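Local coordinates for protein cellulase (Xanthomonas axonopodis pv. citri, PDB 5HOS) that probably hydrolyses internal beta-1,4-glucosidic bonds of cellulose-like glucans, as an endo-beta-1,4-glucanase of glycoside hydrolase family 5, at residues Thr128-Pro131 with Ile132-Asn136; Asp177-Lys181 with Thr182-Asn186; Thr274-Val278 with Thr279-Ala283. All coordinates share one frame; numbering follows the deposited sequence.

Contact 1 (Thr128-Pro131 with Ile132-Asn136)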
loop_
_atom_site.group_PDB
_atom_site.type_symbol
_atom_site.label_atom_id
_atom_site.label_comp_id
_atom_site.label_asym_id
_atom_site.label_seq_id
_atom_site.Cartn_x
_atom_site.Cartn_y
_atom_site.Cartn_z
ATOM N N THR A 128 -22.640 -0.069 13.060
ATOM C CA THR A 128 -23.553 1.051 13.295
ATOM C C THR A 128 -22.763 2.302 13.711
ATOM O O THR A 128 -23.119 3.406 13.324
ATOM C CB THR A 128 -24.656 0.695 14.314
ATOM O OG1 THR A 128 -24.065 0.220 15.523
ATOM C CG2 THR A 128 -25.553 -0.394 13.746
ATOM N N LYS A 129 -21.663 2.113 14.442
ATOM C CA LYS A 129 -20.788 3.223 14.846
ATOM C C LYS A 129 -20.088 3.905 13.654
ATOM O O LYS A 129 -19.962 5.126 13.640
ATOM C CB LYS A 129 -19.750 2.726 15.858
ATOM C CG LYS A 129 -18.852 3.792 16.466
ATOM C CD LYS A 129 -19.578 4.673 17.469
ATOM C CE LYS A 129 -18.576 5.520 18.239
ATOM N NZ LYS A 129 -19.215 6.384 19.266
ATOM N N VAL A 130 -19.639 3.116 12.673
ATOM C CA VAL A 130 -18.901 3.626 11.511
ATOM C C VAL A 130 -19.575 3.132 10.228
ATOM O O VAL A 130 -19.128 2.153 9.616
ATOM C CB VAL A 130 -17.405 3.204 11.557
ATOM C CG1 VAL A 130 -16.612 3.804 10.385
ATOM C CG2 VAL A 130 -16.773 3.639 12.872
ATOM N N PRO A 131 -20.674 3.795 9.818
ATOM C CA PRO A 131 -21.320 3.366 8.574
ATOM C C PRO A 131 -20.479 3.675 7.338
ATOM O O PRO A 131 -19.559 4.495 7.400
ATOM C CB PRO A 131 -22.635 4.151 8.550
ATOM C CG PRO A 131 -22.434 5.298 9.466
ATOM C CD PRO A 131 -21.412 4.884 10.487
ATOM N N ILE A 132 -20.827 3.056 6.217
ATOM C CA ILE A 132 -20.078 3.250 4.963
ATOM C C ILE A 132 -19.932 4.746 4.642
ATOM O O ILE A 132 -18.876 5.185 4.175
ATOM C CB ILE A 132 -20.726 2.488 3.775
ATOM C CG1 ILE A 132 -20.373 0.990 3.770
ATOM C CG2 ILE A 132 -20.229 3.011 2.433
ATOM C CD1 ILE A 132 -20.229 0.287 5.095
ATOM N N SER A 133 -20.991 5.512 4.907
ATOM C CA SER A 133 -20.992 6.964 4.718
ATOM C C SER A 133 -19.794 7.664 5.365
ATOM O O SER A 133 -19.277 8.625 4.820
ATOM C CB SER A 133 -22.301 7.581 5.250
ATOM O OG SER A 133 -22.417 7.409 6.657
ATOM N N THR A 134 -19.362 7.186 6.529
ATOM C CA THR A 134 -18.198 7.751 7.196
ATOM C C THR A 134 -16.905 7.566 6.380
ATOM O O THR A 134 -16.088 8.486 6.274
ATOM C CB THR A 134 -18.058 7.160 8.608
ATOM O OG1 THR A 134 -19.177 7.598 9.392
ATOM C CG2 THR A 134 -16.768 7.605 9.287
ATOM N N PHE A 135 -16.744 6.383 5.802
ATOM C CA PHE A 135 -15.610 6.080 4.940
ATOM C C PHE A 135 -15.692 6.876 3.638
ATOM O O PHE A 135 -14.680 7.444 3.182
ATOM C CB PHE A 135 -15.558 4.565 4.690
ATOM C CG PHE A 135 -14.336 4.089 3.941
ATOM C CD1 PHE A 135 -13.048 4.513 4.297
ATOM C CD2 PHE A 135 -14.468 3.168 2.915
ATOM C CE1 PHE A 135 -11.935 4.049 3.624
ATOM C CE2 PHE A 135 -13.353 2.700 2.234
ATOM C CZ PHE A 135 -12.090 3.145 2.585
ATOM N N ASN A 136 -16.890 6.942 3.060
ATOM C CA ASN A 136 -17.126 7.746 1.858
ATOM C C ASN A 136 -16.692 9.201 2.033
ATOM O O ASN A 136 -16.101 9.788 1.128
ATOM C CB ASN A 136 -18.606 7.747 1.464
ATOM C CG ASN A 136 -19.078 6.432 0.870
ATOM O OD1 ASN A 136 -18.292 5.551 0.524
ATOM N ND2 ASN A 136 -20.395 6.302 0.742
HETATM O O HOH W 1 -19.056 7.433 12.035
#
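Ile132 turns its side chain back from Pro131 as the chain passes from an irregular loop into helix 132-145, one of the outer helices of the (beta/alpha)8 barrel. Ile132 CB still lies 3.8 Å from Pro131 C, but the rest of the side chain leads mostly away, packing on Ala174 of helix 165-181 and on Ile125. Ser133 comes next and sets its hydroxyl beside the proline ring, OG lying 3.5 Å from Pro131 CG; this is a van der Waals contact at the more exposed side of the turn. Thr134 meets the loop most fully. Thr134 N donates to Pro131 O over 2.8 Å, a bent bond of 139°. With OG1 beside its own backbone N (chi1 -66°), the side chain divides its work between two branches. The methyl Thr134 CG2 meets Val130 CG1 at 4.0 Å, the two side chains crossing at about a right angle, while Thr134 OG1 lies 3.7 Å from Pro131 CD. The same Thr134 OG1 is 2.7 Å from water 1, which donates to Lys129 O and so ties the loop backbone to the helix by a second, indirect route. Phe135 carries its ring away from the loop to meet Trp139, the two ring planes nearly perpendicular. Within the helix, the backbone N of Asn136 donates to Ile132 O at 2.9 Å.

Contact 2 (Asp177-Lys181 with Thr182-Asn186)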
loop_
_atom_site.group_PDB
_atom_site.type_symbol
_atom_site.label_atom_id
_atom_site.label_comp_id
_atom_site.label_asym_id
_atom_site.label_seq_id
_atom_site.Cartn_x
_atom_site.Cartn_y
_atom_site.Cartn_z
ATOM N N ASP A 177 -16.995 4.841 -5.967
ATOM C CA ASP A 177 -18.051 5.656 -6.593
ATOM C C ASP A 177 -18.013 7.112 -6.103
ATOM O O ASP A 177 -18.161 8.055 -6.898
ATOM C CB ASP A 177 -19.440 5.040 -6.358
ATOM C CG ASP A 177 -19.654 3.734 -7.124
ATOM O OD1 ASP A 177 -18.825 3.358 -7.987
ATOM O OD2 ASP A 177 -20.678 3.071 -6.868
ATOM N N THR A 178 -17.797 7.288 -4.800
ATOM C CA THR A 178 -17.689 8.614 -4.193
ATOM C C THR A 178 -16.521 9.407 -4.772
ATOM O O THR A 178 -16.668 10.575 -5.117
ATOM C CB THR A 178 -17.530 8.488 -2.668
ATOM O OG1 THR A 178 -18.675 7.810 -2.134
ATOM C CG2 THR A 178 -17.388 9.849 -2.014
ATOM N N ILE A 179 -15.368 8.754 -4.881
ATOM C CA ILE A 179 -14.195 9.370 -5.469
ATOM C C ILE A 179 -14.495 9.841 -6.889
ATOM O O ILE A 179 -14.191 10.984 -7.232
ATOM C CB ILE A 179 -12.972 8.431 -5.434
ATOM C CG1 ILE A 179 -12.491 8.297 -3.984
ATOM C CG2 ILE A 179 -11.832 8.969 -6.294
ATOM C CD1 ILE A 179 -11.570 7.124 -3.741
ATOM N N ARG A 180 -15.098 8.975 -7.693
ATOM C CA ARG A 180 -15.391 9.316 -9.093
ATOM C C ARG A 180 -16.433 10.405 -9.233
ATOM O O ARG A 180 -16.368 11.210 -10.174
ATOM C CB ARG A 180 -15.786 8.070 -9.909
ATOM C CG ARG A 180 -14.689 7.018 -10.071
ATOM C CD ARG A 180 -13.298 7.613 -10.251
ATOM N NE ARG A 180 -12.299 6.593 -10.552
ATOM C CZ ARG A 180 -10.985 6.781 -10.472
ATOM N NH1 ARG A 180 -10.484 7.969 -10.117
ATOM N NH2 ARG A 180 -10.162 5.774 -10.741
ATOM N N LYS A 181 -17.372 10.469 -8.296
ATOM C CA LYS A 181 -18.377 11.525 -8.335
ATOM C C LYS A 181 -17.743 12.920 -8.120
ATOM O O LYS A 181 -18.294 13.909 -8.594
ATOM C CB LYS A 181 -19.521 11.245 -7.355
ATOM C CG LYS A 181 -20.808 11.963 -7.720
ATOM C CD LYS A 181 -22.020 11.423 -6.985
ATOM C CE LYS A 181 -23.292 12.040 -7.554
ATOM N NZ LYS A 181 -24.477 11.747 -6.705
ATOM N N THR A 182 -16.568 12.996 -7.473
ATOM C CA THR A 182 -15.842 14.276 -7.354
ATOM C C THR A 182 -15.222 14.755 -8.666
ATOM O O THR A 182 -14.845 15.917 -8.770
ATOM C CB THR A 182 -14.683 14.249 -6.339
ATOM O OG1 THR A 182 -13.609 13.442 -6.847
ATOM C CG2 THR A 182 -15.134 13.751 -4.974
ATOM N N GLY A 183 -15.080 13.857 -9.637
ATOM C CA GLY A 183 -14.405 14.147 -10.905
ATOM C C GLY A 183 -12.937 13.757 -10.913
ATOM O O GLY A 183 -12.286 13.813 -11.942
ATOM N N ALA A 184 -12.413 13.329 -9.767
ATOM C CA ALA A 184 -11.021 12.931 -9.658
ATOM C C ALA A 184 -10.719 11.719 -10.530
ATOM O O ALA A 184 -11.433 10.711 -10.475
ATOM C CB ALA A 184 -10.691 12.618 -8.211
ATOM N N THR A 185 -9.662 11.834 -11.331
ATOM C CA THR A 185 -9.247 10.798 -12.265
ATOM C C THR A 185 -8.063 9.964 -11.798
ATOM O O THR A 185 -7.524 9.174 -12.570
ATOM C CB THR A 185 -8.860 11.432 -13.608
ATOM O OG1 THR A 185 -7.816 12.388 -13.381
ATOM C CG2 THR A 185 -10.054 12.118 -14.226
ATOM N N ASN A 186 -7.683 10.111 -10.533
ATOM C CA ASN A 186 -6.533 9.416 -9.989
ATOM C C ASN A 186 -6.665 7.904 -10.029
ATOM O O ASN A 186 -7.767 7.349 -9.982
ATOM C CB ASN A 186 -6.310 9.801 -8.529
ATOM C CG ASN A 186 -6.326 11.302 -8.305
ATOM O OD1 ASN A 186 -7.353 11.951 -8.512
ATOM N ND2 ASN A 186 -5.228 11.844 -7.860
#
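Beyond Arg180 and Lys181 the backbone leaves helix 165-181 through Gly183, whose positive phi of 95° turns the chain while its N donates to Arg180 O at 3.0 Å. Thr182 folds back on the last turn: chi1 of 71° puts OG1 between its backbone N and carbonyl carbon, from where it donates to Ile179 O over 2.6 Å, in the carbonyl plane. Thr182 N also donates to Ile179 O, at 3.1 Å, so this one carbonyl oxygen serves two donors. Thr182 OG1 also accepts from Ala184 N at 3.2 Å, forming an ST turn, so one hydroxyl joins the helix end to the loop that leads into barrel strand 188-191. Arg180 spans this loop from the helix side. Its chain bends at chi2, and Arg180 NH1 donates both to Ala184 O, at 2.9 Å and tilted from the guanidinium plane, and to Asn186 O, at 2.8 Å and within that plane. Arg180 NH2 donates to Asn186 O as well, at 3.0 Å, so two nitrogens grip a single carbonyl oxygen end-on. The remaining nitrogen, NE, pairs with Asp219 in a salt bridge, which helps fix the rotation of the group. On the inner side Ile179 CG2 approaches Ala184 CB at 4.3 Å.

Contact 3 (Thr274-Val278 with Thr279-Ala283)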
loop_
_atom_site.group_PDB
_atom_site.type_symbol
_atom_site.label_atom_id
_atom_site.label_comp_id
_atom_site.label_asym_id
_atom_site.label_seq_id
_atom_site.Cartn_x
_atom_site.Cartn_y
_atom_site.Cartn_z
ATOM N N THR A 274 11.524 -9.115 2.414
ATOM C CA THR A 274 12.348 -10.318 2.596
ATOM C C THR A 274 13.584 -9.918 3.393
ATOM O O THR A 274 14.077 -8.790 3.256
ATOM C CB THR A 274 12.810 -10.963 1.262
ATOM O OG1 THR A 274 13.546 -10.018 0.470
ATOM C CG2 THR A 274 11.634 -11.496 0.456
ATOM N N GLY A 275 14.070 -10.828 4.234
ATOM C CA GLY A 275 15.263 -10.568 5.015
ATOM C C GLY A 275 16.514 -10.774 4.187
ATOM O O GLY A 275 16.449 -11.179 3.024
ATOM N N ASN A 276 17.655 -10.492 4.807
ATOM C CA ASN A 276 18.937 -10.609 4.143
ATOM C C ASN A 276 19.508 -12.020 4.298
ATOM O O ASN A 276 20.359 -12.263 5.148
ATOM C CB ASN A 276 19.914 -9.564 4.684
ATOM C CG ASN A 276 21.235 -9.589 3.951
ATOM O OD1 ASN A 276 21.272 -9.832 2.752
ATOM N ND2 ASN A 276 22.328 -9.354 4.667
ATOM N N THR A 277 19.008 -12.940 3.476
ATOM C CA THR A 277 19.500 -14.330 3.430
ATOM C C THR A 277 19.625 -14.765 1.977
ATOM O O THR A 277 18.983 -14.196 1.091
ATOM C CB THR A 277 18.575 -15.332 4.173
ATOM O OG1 THR A 277 17.365 -15.547 3.429
ATOM C CG2 THR A 277 18.230 -14.851 5.576
ATOM N N VAL A 278 20.436 -15.795 1.750
ATOM C CA VAL A 278 20.691 -16.304 0.400
ATOM C C VAL A 278 19.390 -16.778 -0.258
ATOM O O VAL A 278 19.130 -16.464 -1.424
ATOM C CB VAL A 278 21.738 -17.451 0.407
ATOM C CG1 VAL A 278 21.848 -18.098 -0.967
ATOM C CG2 VAL A 278 23.103 -16.918 0.833
ATOM N N THR A 279 18.585 -17.529 0.491
ATOM C CA THR A 279 17.298 -18.023 -0.015
ATOM C C THR A 279 16.322 -16.884 -0.304
ATOM O O THR A 279 15.682 -16.873 -1.355
ATOM C CB THR A 279 16.667 -19.043 0.957
ATOM O OG1 THR A 279 17.596 -20.094 1.176
ATOM C CG2 THR A 279 15.371 -19.633 0.388
ATOM N N CYS A 280 16.221 -15.927 0.618
ATOM C CA CYS A 280 15.379 -14.744 0.401
ATOM C C CYS A 280 15.783 -13.972 -0.858
ATOM O O CYS A 280 14.917 -13.522 -1.619
ATOM C CB CYS A 280 15.407 -13.814 1.620
ATOM S SG CYS A 280 14.403 -14.349 3.030
ATOM N N ASN A 281 17.088 -13.834 -1.088
ATOM C CA ASN A 281 17.575 -13.130 -2.276
ATOM C C ASN A 281 17.123 -13.790 -3.578
ATOM O O ASN A 281 16.691 -13.102 -4.502
ATOM C CB ASN A 281 19.098 -12.969 -2.230
ATOM C CG ASN A 281 19.553 -12.004 -1.138
ATOM O OD1 ASN A 281 18.755 -11.237 -0.588
ATOM N ND2 ASN A 281 20.844 -12.040 -0.819
ATOM N N LEU A 282 17.201 -15.120 -3.639
ATOM C CA LEU A 282 16.679 -15.867 -4.792
ATOM C C LEU A 282 15.174 -15.684 -4.953
ATOM O O LEU A 282 14.694 -15.433 -6.061
ATOM C CB LEU A 282 16.996 -17.360 -4.674
ATOM C CG LEU A 282 18.470 -17.741 -4.842
ATOM C CD1 LEU A 282 18.714 -19.168 -4.373
ATOM C CD2 LEU A 282 18.924 -17.566 -6.289
ATOM N N ALA A 283 14.445 -15.805 -3.845
ATOM C CA ALA A 283 12.978 -15.620 -3.840
ATOM C C ALA A 283 12.562 -14.221 -4.284
ATOM O O ALA A 283 11.646 -14.066 -5.100
ATOM C CB ALA A 283 12.408 -15.921 -2.461
HETATM O O HOH W 2 16.178 -10.453 0.356
HETATM O O HOH W 3 19.855 -8.965 0.617
HETATM O O HOH W 4 22.982 -11.242 0.991
#
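Two torsions bring the loop and the helix together: Thr277 holds OG1 between its backbone N and carbonyl carbon (chi1 72°), and Asn281 places CG beside its backbone N (chi1 -69°). The first points the threonine hydroxyl at the start of helix 278-293, where Thr277 OG1 accepts from Cys280 N at 3.1 Å in a fairly straight bond of 158°. Thr277 O takes the backbone N of Asn281 at 2.9 Å, and one residue on Val278 O takes that of Leu282 at 3.2 Å, the regular pattern of the first turn. Cys280 faces into the loop. Cys280 CB packs against Gly275 O, 3.2 Å away, and against Thr274 CB, while SG forms the disulfide with Cys243 and so ties the helix start to a second loop. The torsion of Asn281 sends its amide back over the loop, where three waters link it to Thr274, Gly275 and Asn276. Water 2 accepts from Thr274 OG1 at 2.7 Å and donates to Gly275 O at 2.8 Å and to Asn281 OD1 at 2.9 Å, using both of its protons. Water 3 donates to the OD1 atoms of Asn276 and Asn281, whereas water 4 gives a proton to Asn276 OD1 and receives one from Asn281 ND2. The amide of Asn281 is thus engaged at both its oxygen and its nitrogen. Together these features make a threonine N-cap, with a disulfide three residues on, at Cys280, on the beta-alpha loop that follows strand 267-273 of the barrel.

In the fold
The three contacts come in series along the chain of one (beta/alpha)8 barrel. Contact 1 and contact 2 are neighbours, their centres 18 Å apart, because helices 132-145 and 165-181 pack side by side; Asn136 touches Thr178 where they meet. Contact 3 lies across the barrel, beyond the chain's centre, about 42 Å from contact 1 and 40 Å from contact 2 between centres. Contacts 1 and 3 both lie on beta-alpha connections, that of contact 1 running from barrel strand 109-114 through the hairpin 119-124 and that of contact 3 directly from strand 267-273, on the side where family 5 enzymes carry their active site. Contact 2 instead ends a helix and leads toward the N-terminal end of strand 188-191.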